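Local coordinates for lectin CEL-IV, C-type (Cucumaria echinata, PDB 3ALU), which binds galactose-containing sugars such as raffinose through a calcium-dependent carbohydrate recognition domain, working as a tetrameric C-type lectin, at residues A[15-20]-A[60-65]; A[28-33]-A[97-102]. All coordinates share one frame; numbering follows the deposited sequence.

Contact 1: A[15-20]-A[60-65]; sequences KCFRLF and QAFLTE
Phe62 of helix 57-70 meets Phe17 of strand 15-21 ring to ring. CE1 of Phe62 lies against the CD1 to CE1 side of the Phe17 ring, 3.7 Å from CD1 of Phe17. The ring centroids are 5.9 Å apart and the planes are inclined at 47°. Phe62 has its CG anti to the backbone N (chi1 166°), and this swings the ring out from the helix, where its CE1 meets Phe17. The same ring stacks on Phe12 and packs on Leu8 of a neighbouring subunit.

One residue on, Leu63 makes the second contact. Its CD2 methyl sits over one face of the Phe17 ring, 3.8 Å from the centroid, in a CH-pi contact. The methyl is displaced a little toward the rim, and its closest ring atom is CD2 of Phe17. The Leu63 and Phe17 side chains cross at about a right angle. All three touching residues are buried, and no hydrogen bond links the two segments. Phe17 also packs on Ile146 and Gln148 of strand 143-148. The contact is apolar core packing of a helix against the antiparallel pair of strands 15-21 and 143-148, which brings early and late parts of the C-type lectin fold together.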
ATOM      1  N   LYS A  15       7.500  -6.980  -4.522  1.00 17.18           N
ATOM      2  CA  LYS A  15       7.719  -8.216  -3.743  1.00 15.74           C
ATOM      3  C   LYS A  15       8.208  -7.898  -2.338  1.00 14.71           C
ATOM      4  O   LYS A  15       8.831  -6.878  -2.116  1.00 14.36           O
ATOM      5  CB  LYS A  15       8.753  -9.097  -4.437  1.00 16.55           C
ATOM      6  CG  LYS A  15       8.213  -9.669  -5.728  1.00 19.43           C
ATOM      7  CD  LYS A  15       9.291 -10.409  -6.509  1.00 21.62           C
ATOM      8  CE  LYS A  15       9.580 -11.748  -5.876  1.00 22.39           C
ATOM      9  NZ  LYS A  15      10.414 -12.590  -6.823  1.00 20.09           N
ATOM     10  N   CYS A  16       7.949  -8.816  -1.396  1.00 14.25           N
ATOM     11  CA  CYS A  16       8.320  -8.601  -0.015  1.00 12.90           C
ATOM     12  C   CYS A  16       9.349  -9.655   0.398  1.00 12.37           C
ATOM     13  O   CYS A  16       9.161 -10.865   0.116  1.00 13.73           O
ATOM     14  CB  CYS A  16       7.108  -8.750   0.912  1.00 12.56           C
ATOM     15  SG  CYS A  16       5.853  -7.485   0.582  1.00 17.33           S
ATOM     16  N   PHE A  17      10.416  -9.180   1.008  1.00 12.24           N
ATOM     17  CA  PHE A  17      11.551 -10.037   1.347  1.00 12.38           C
ATOM     18  C   PHE A  17      11.901  -9.949   2.811  1.00 12.53           C
ATOM     19  O   PHE A  17      11.675  -8.932   3.468  1.00 12.73           O
ATOM     20  CB  PHE A  17      12.780  -9.593   0.564  1.00 11.11           C
ATOM     21  CG  PHE A  17      12.626  -9.675  -0.945  1.00 12.88           C
ATOM     22  CD1 PHE A  17      12.307  -8.537  -1.684  1.00 13.24           C
ATOM     23  CD2 PHE A  17      12.822 -10.877  -1.613  1.00 13.56           C
ATOM     24  CE1 PHE A  17      12.195  -8.591  -3.079  1.00 17.37           C
ATOM     25  CE2 PHE A  17      12.712 -10.955  -2.993  1.00 13.87           C
ATOM     26  CZ  PHE A  17      12.402  -9.839  -3.742  1.00 14.67           C
ATOM     27  N   ARG A  18      12.533 -11.015   3.306  1.00 12.95           N
ATOM     28  CA  ARG A  18      13.065 -11.009   4.658  1.00 12.86           C
ATOM     29  C   ARG A  18      14.253 -11.974   4.744  1.00 12.72           C
ATOM     30  O   ARG A  18      14.206 -13.122   4.256  1.00 12.37           O
ATOM     31  CB  ARG A  18      11.981 -11.369   5.670  1.00 13.40           C
ATOM     32  CG  ARG A  18      12.480 -11.279   7.139  1.00 14.78           C
ATOM     33  CD  ARG A  18      11.311 -11.317   8.118  1.00 15.56           C
ATOM     34  NE  ARG A  18      11.875 -11.531   9.427  1.00 18.49           N
ATOM     35  CZ  ARG A  18      11.152 -11.989  10.449  1.00 24.76           C
ATOM     36  NH1 ARG A  18       9.854 -12.217  10.287  1.00 22.07           N
ATOM     37  NH2 ARG A  18      11.729 -12.212  11.603  1.00 28.18           N
ATOM     38  N   LEU A  19      15.330 -11.445   5.304  1.00 12.40           N
ATOM     39  CA  LEU A  19      16.534 -12.224   5.629  1.00 11.99           C
ATOM     40  C   LEU A  19      16.387 -12.917   6.958  1.00 13.64           C
ATOM     41  O   LEU A  19      16.090 -12.258   7.994  1.00 14.77           O
ATOM     42  CB  LEU A  19      17.737 -11.264   5.639  1.00 11.90           C
ATOM     43  CG  LEU A  19      19.059 -11.889   6.127  1.00 13.22           C
ATOM     44  CD1 LEU A  19      19.603 -12.843   5.085  1.00 15.28           C
ATOM     45  CD2 LEU A  19      20.067 -10.815   6.432  1.00 13.92           C
ATOM     46  N   PHE A  20      16.640 -14.220   6.956  1.00 13.01           N
ATOM     47  CA  PHE A  20      16.584 -15.017   8.208  1.00 13.47           C
ATOM     48  C   PHE A  20      17.973 -15.432   8.640  1.00 14.86           C
ATOM     49  O   PHE A  20      18.835 -15.760   7.809  1.00 15.63           O
ATOM     50  CB  PHE A  20      15.650 -16.218   8.066  1.00 12.84           C
ATOM     51  CG  PHE A  20      14.199 -15.818   7.952  1.00 12.54           C
ATOM     52  CD1 PHE A  20      13.422 -15.642   9.110  1.00 16.54           C
ATOM     53  CD2 PHE A  20      13.632 -15.524   6.713  1.00 14.04           C
ATOM     54  CE1 PHE A  20      12.101 -15.223   9.022  1.00 16.69           C
ATOM     55  CE2 PHE A  20      12.271 -15.121   6.625  1.00 13.31           C
ATOM     56  CZ  PHE A  20      11.522 -14.954   7.797  1.00 15.56           C
ATOM     57  N   GLN A  60      18.939  -7.703  -8.021  1.00 11.97           N
ATOM     58  CA  GLN A  60      20.148  -8.272  -7.485  1.00 11.20           C
ATOM     59  C   GLN A  60      20.829  -7.240  -6.599  1.00 13.31           C
ATOM     60  O   GLN A  60      21.348  -7.587  -5.541  1.00 14.00           O
ATOM     61  CB  GLN A  60      21.089  -8.722  -8.647  1.00 12.86           C
ATOM     62  CG  GLN A  60      22.521  -9.080  -8.216  1.00 13.44           C
ATOM     63  CD  GLN A  60      22.625 -10.251  -7.278  1.00 13.01           C
ATOM     64  OE1 GLN A  60      23.658 -10.433  -6.627  1.00 20.15           O
ATOM     65  NE2 GLN A  60      21.593 -11.072  -7.231  1.00  9.61           N
ATOM     66  N   ALA A  61      20.857  -5.986  -7.053  1.00 12.58           N
ATOM     67  CA  ALA A  61      21.506  -4.931  -6.288  1.00 13.24           C
ATOM     68  C   ALA A  61      20.761  -4.727  -4.969  1.00 12.86           C
ATOM     69  O   ALA A  61      21.404  -4.530  -3.940  1.00 13.99           O
ATOM     70  CB  ALA A  61      21.554  -3.628  -7.060  1.00 12.99           C
ATOM     71  N   PHE A  62      19.438  -4.776  -5.027  1.00 13.46           N
ATOM     72  CA  PHE A  62      18.634  -4.565  -3.806  1.00 12.77           C
ATOM     73  C   PHE A  62      18.925  -5.677  -2.791  1.00 12.66           C
ATOM     74  O   PHE A  62      19.177  -5.402  -1.607  1.00 13.16           O
ATOM     75  CB  PHE A  62      17.149  -4.523  -4.096  1.00 12.92           C
ATOM     76  CG  PHE A  62      16.331  -4.647  -2.848  1.00 12.68           C
ATOM     77  CD1 PHE A  62      15.669  -5.833  -2.553  1.00 16.10           C
ATOM     78  CD2 PHE A  62      16.262  -3.593  -1.968  1.00 17.10           C
ATOM     79  CE1 PHE A  62      14.938  -5.953  -1.364  1.00 18.62           C
ATOM     80  CE2 PHE A  62      15.543  -3.703  -0.804  1.00 17.20           C
ATOM     81  CZ  PHE A  62      14.899  -4.868  -0.489  1.00 18.55           C
ATOM     82  N   LEU A  63      18.876  -6.929  -3.238  1.00 12.45           N
ATOM     83  CA  LEU A  63      19.113  -8.034  -2.295  1.00 12.47           C
ATOM     84  C   LEU A  63      20.527  -8.065  -1.724  1.00 12.54           C
ATOM     85  O   LEU A  63      20.727  -8.394  -0.552  1.00 12.26           O
ATOM     86  CB  LEU A  63      18.677  -9.393  -2.863  1.00 11.66           C
ATOM     87  CG  LEU A  63      17.184  -9.495  -3.219  1.00 12.52           C
ATOM     88  CD1 LEU A  63      16.880 -10.766  -3.997  1.00 16.08           C
ATOM     89  CD2 LEU A  63      16.257  -9.420  -1.886  1.00 14.76           C
ATOM     90  N   THR A  64      21.516  -7.680  -2.541  1.00 12.92           N
ATOM     91  CA  THR A  64      22.871  -7.564  -2.048  1.00 13.50           C
ATOM     92  C   THR A  64      22.960  -6.500  -0.927  1.00 13.93           C
ATOM     93  O   THR A  64      23.598  -6.749   0.118  1.00 15.50           O
ATOM     94  CB  THR A  64      23.833  -7.210  -3.185  1.00 14.65           C
ATOM     95  OG1 THR A  64      23.797  -8.288  -4.115  1.00 15.84           O
ATOM     96  CG2 THR A  64      25.251  -7.106  -2.645  1.00 15.92           C
ATOM     97  N   GLU A  65      22.282  -5.370  -1.147  1.00 14.71           N
ATOM     98  CA  GLU A  65      22.327  -4.266  -0.197  1.00 15.49           C
ATOM     99  C   GLU A  65      21.578  -4.721   1.067  1.00 14.70           C
ATOM    100  O   GLU A  65      22.003  -4.399   2.191  1.00 16.06           O
ATOM    101  CB  GLU A  65      21.700  -3.011  -0.784  1.00 16.52           C
ATOM    102  CG  GLU A  65      21.733  -1.843   0.221  1.00 22.06           C
ATOM    103  CD  GLU A  65      21.591  -0.455  -0.404  1.00 30.18           C
ATOM    104  OE1 GLU A  65      20.976  -0.315  -1.490  1.00 34.80           O
ATOM    105  OE2 GLU A  65      22.084   0.504   0.229  1.00 33.71           O
TER

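Contact 2: A[28-33]-A[97-102]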
ATOM      1  N   ASN A  28      15.575 -27.318   3.937  1.00 15.39           N
ATOM      2  CA  ASN A  28      14.962 -26.780   5.151  1.00 16.08           C
ATOM      3  C   ASN A  28      14.731 -25.261   5.093  1.00 15.83           C
ATOM      4  O   ASN A  28      13.740 -24.772   5.665  1.00 15.93           O
ATOM      5  CB  ASN A  28      15.779 -27.149   6.402  1.00 17.20           C
ATOM      6  CG  ASN A  28      15.657 -28.636   6.756  1.00 18.92           C
ATOM      7  OD1 ASN A  28      16.535 -29.219   7.413  1.00 22.57           O
ATOM      8  ND2 ASN A  28      14.584 -29.265   6.276  1.00 20.15           N
ATOM      9  N   ALA A  29      15.617 -24.534   4.383  1.00 15.23           N
ATOM     10  CA  ALA A  29      15.412 -23.091   4.159  1.00 14.39           C
ATOM     11  C   ALA A  29      14.209 -22.874   3.292  1.00 13.98           C
ATOM     12  O   ALA A  29      13.320 -22.076   3.629  1.00 15.37           O
ATOM     13  CB  ALA A  29      16.700 -22.390   3.564  1.00 12.56           C
ATOM     14  N   GLU A  30      14.113 -23.596   2.174  1.00 12.83           N
ATOM     15  CA  GLU A  30      12.914 -23.505   1.340  1.00 12.72           C
ATOM     16  C   GLU A  30      11.634 -23.826   2.167  1.00 14.60           C
ATOM     17  O   GLU A  30      10.642 -23.099   2.107  1.00 13.74           O
ATOM     18  CB  GLU A  30      13.056 -24.408   0.112  1.00 14.22           C
ATOM     19  CG  GLU A  30      11.790 -24.523  -0.740  1.00 13.24           C
ATOM     20  CD  GLU A  30      11.338 -23.244  -1.461  1.00 15.72           C
ATOM     21  OE1 GLU A  30      10.191 -23.277  -1.920  1.00 16.42           O
ATOM     22  OE2 GLU A  30      12.107 -22.245  -1.608  1.00 14.87           O
ATOM     23  N   ASN A  31      11.675 -24.890   2.954  1.00 15.06           N
ATOM     24  CA  ASN A  31      10.494 -25.243   3.742  1.00 15.97           C
ATOM     25  C   ASN A  31      10.155 -24.177   4.777  1.00 15.21           C
ATOM     26  O   ASN A  31       8.977 -23.927   5.048  1.00 16.48           O
ATOM     27  CB  ASN A  31      10.713 -26.592   4.440  1.00 17.03           C
ATOM     28  CG  ASN A  31       9.424 -27.161   5.018  1.00 23.72           C
ATOM     29  OD1 ASN A  31       9.261 -27.247   6.239  1.00 30.16           O
ATOM     30  ND2 ASN A  31       8.482 -27.487   4.139  1.00 27.56           N
ATOM     31  N   ALA A  32      11.174 -23.514   5.316  1.00 14.62           N
ATOM     32  CA  ALA A  32      10.974 -22.414   6.277  1.00 15.19           C
ATOM     33  C   ALA A  32      10.192 -21.293   5.571  1.00 15.38           C
ATOM     34  O   ALA A  32       9.210 -20.745   6.113  1.00 16.93           O
ATOM     35  CB  ALA A  32      12.312 -21.915   6.812  1.00 14.80           C
ATOM     36  N   CYS A  33      10.602 -20.959   4.344  1.00 14.87           N
ATOM     37  CA  CYS A  33       9.891 -19.921   3.601  1.00 15.32           C
ATOM     38  C   CYS A  33       8.455 -20.322   3.253  1.00 15.37           C
ATOM     39  O   CYS A  33       7.589 -19.452   3.128  1.00 15.82           O
ATOM     40  CB  CYS A  33      10.679 -19.566   2.319  1.00 15.63           C
ATOM     41  SG  CYS A  33      12.339 -18.902   2.578  1.00 14.52           S
ATOM     42  N   THR A  97      16.476 -23.560 -12.242  1.00 12.16           N
ATOM     43  CA  THR A  97      15.080 -23.282 -11.895  1.00 12.63           C
ATOM     44  C   THR A  97      15.062 -22.524 -10.571  1.00 12.47           C
ATOM     45  O   THR A  97      15.966 -22.663  -9.749  1.00 13.70           O
ATOM     46  CB  THR A  97      14.200 -24.568 -11.720  1.00 13.98           C
ATOM     47  OG1 THR A  97      14.784 -25.445 -10.751  1.00 15.02           O
ATOM     48  CG2 THR A  97      14.056 -25.366 -13.058  1.00 15.29           C
ATOM     49  N   TRP A  98      13.977 -21.784 -10.381  1.00 12.74           N
ATOM     50  CA  TRP A  98      13.688 -21.146  -9.120  1.00 12.54           C
ATOM     51  C   TRP A  98      12.608 -21.940  -8.422  1.00 12.36           C
ATOM     52  O   TRP A  98      11.662 -22.418  -9.074  1.00 13.93           O
ATOM     53  CB  TRP A  98      13.149 -19.737  -9.361  1.00 11.97           C
ATOM     54  CG  TRP A  98      14.120 -18.743  -9.909  1.00 10.15           C
ATOM     55  CD1 TRP A  98      14.085 -18.149 -11.146  1.00 10.79           C
ATOM     56  CD2 TRP A  98      15.246 -18.176  -9.223  1.00 11.41           C
ATOM     57  NE1 TRP A  98      15.146 -17.259 -11.284  1.00 11.30           N
ATOM     58  CE2 TRP A  98      15.855 -17.243 -10.105  1.00  9.71           C
ATOM     59  CE3 TRP A  98      15.795 -18.359  -7.925  1.00  8.89           C
ATOM     60  CZ2 TRP A  98      16.990 -16.502  -9.758  1.00 10.95           C
ATOM     61  CZ3 TRP A  98      16.916 -17.626  -7.572  1.00  9.90           C
ATOM     62  CH2 TRP A  98      17.511 -16.688  -8.480  1.00 10.87           C
ATOM     63  N   THR A  99      12.721 -22.022  -7.091  1.00 12.53           N
ATOM     64  CA  THR A  99      11.702 -22.740  -6.294  1.00 13.00           C
ATOM     65  C   THR A  99      10.317 -22.159  -6.414  1.00 12.54           C
ATOM     66  O   THR A  99       9.343 -22.899  -6.236  1.00 14.15           O
ATOM     67  CB  THR A  99      12.091 -22.876  -4.814  1.00 12.71           C
ATOM     68  OG1 THR A  99      12.230 -21.563  -4.229  1.00 14.67           O
ATOM     69  CG2 THR A  99      13.407 -23.709  -4.666  1.00 14.27           C
ATOM     70  N   ASP A 100      10.198 -20.880  -6.762  1.00 13.14           N
ATOM     71  CA  ASP A 100       8.887 -20.283  -6.975  1.00 15.01           C
ATOM     72  C   ASP A 100       8.311 -20.524  -8.375  1.00 15.50           C
ATOM     73  O   ASP A 100       7.210 -20.063  -8.664  1.00 16.54           O
ATOM     74  CB  ASP A 100       8.852 -18.787  -6.575  1.00 13.35           C
ATOM     75  CG  ASP A 100       9.664 -17.901  -7.501  1.00 15.80           C
ATOM     76  OD1 ASP A 100       9.680 -16.666  -7.267  1.00 16.24           O
ATOM     77  OD2 ASP A 100      10.290 -18.410  -8.449  1.00 14.15           O
ATOM     78  N   GLY A 101       9.043 -21.233  -9.233  1.00 15.77           N
ATOM     79  CA  GLY A 101       8.544 -21.563 -10.570  1.00 15.43           C
ATOM     80  C   GLY A 101       8.652 -20.441 -11.569  1.00 15.84           C
ATOM     81  O   GLY A 101       8.192 -20.592 -12.708  1.00 16.75           O
ATOM     82  N   SER A 102       9.291 -19.331 -11.178  1.00 14.59           N
ATOM     83  CA  SER A 102       9.459 -18.196 -12.096  1.00 15.98           C
ATOM     84  C   SER A 102      10.585 -18.483 -13.114  1.00 16.26           C
ATOM     85  O   SER A 102      11.394 -19.392 -12.920  1.00 15.81           O
ATOM     86  CB  SER A 102       9.734 -16.885 -11.318  1.00 15.58           C
ATOM     87  OG  SER A 102      10.951 -17.006 -10.604  1.00 16.63           O
TER
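Glu30 and Thr99 reach toward each other from opposite directions and join in one short hydrogen bond. Thr99 OG1 donates to Glu30 OE2 over 2.7 Å. The hydroxyl comes in from above the carboxylate plane, about 47° out of it. The short bond draws Thr99 CB up to 3.3 Å from Glu30 OE2. The Glu30 chain starts with CG anti to the backbone N and then bends at chi2 (67°), which brings OE2 to the Thr99 hydroxyl. On the other side, the Thr99 rotamer (chi1 61°), with OG1 between its own backbone N and carbonyl carbon, aims that hydroxyl at Glu30 OE2.

Further partners grip the carboxylate. Glu30 OE2 also accepts from the backbone N of Leu51. Glu30 OE1 pairs with Arg34 in a salt bridge and with His50 in a hydrogen bond. These donors probably favour the charged form of this buried acid. The contact thus joins a helix of the C-type lectin domain to the turn that follows strand 96-98, across strand 45-51.

Thr99 itself is held by a type I beta turn from Trp98 to Gly101, closed by Gly101 N donating to Trp98 O over 2.9 Å. Just beyond, Asp100 OD2 accepts from Ser102 N at 3.0 Å, forming an Asx turn. Ser102 OG meets the same oxygen, Asp100 OD2, on its syn side at 2.7 Å. Asp100 OD1 is bound by Gln148 and Ser53. At the helix, Cys33 forms a disulfide with Cys147 of strand 143-148.

Of the four segments, 15-20 on strand 15-21 comes first along the chain, then 28-33 on helix 26-33. Contact 1 closes when the chain reaches helix 57-70, with 39 residues between its segments. Contact 2 closes later, when segment 97-102 comes back to helix 26-33, with 63 residues between. The segments alternate, so the two loops cross and neither encloses the other. Both contacts reach the same mixed sheet, with centres about 15 Å apart. Together they fix two helices, 57-70 to the sheet itself and 26-33 to a turn beside it. They touch where Lys15 NZ lies 4.2 Å from Asp100 OD1, in packing alone. Gln148 hydrogen-bonds to both of these residues.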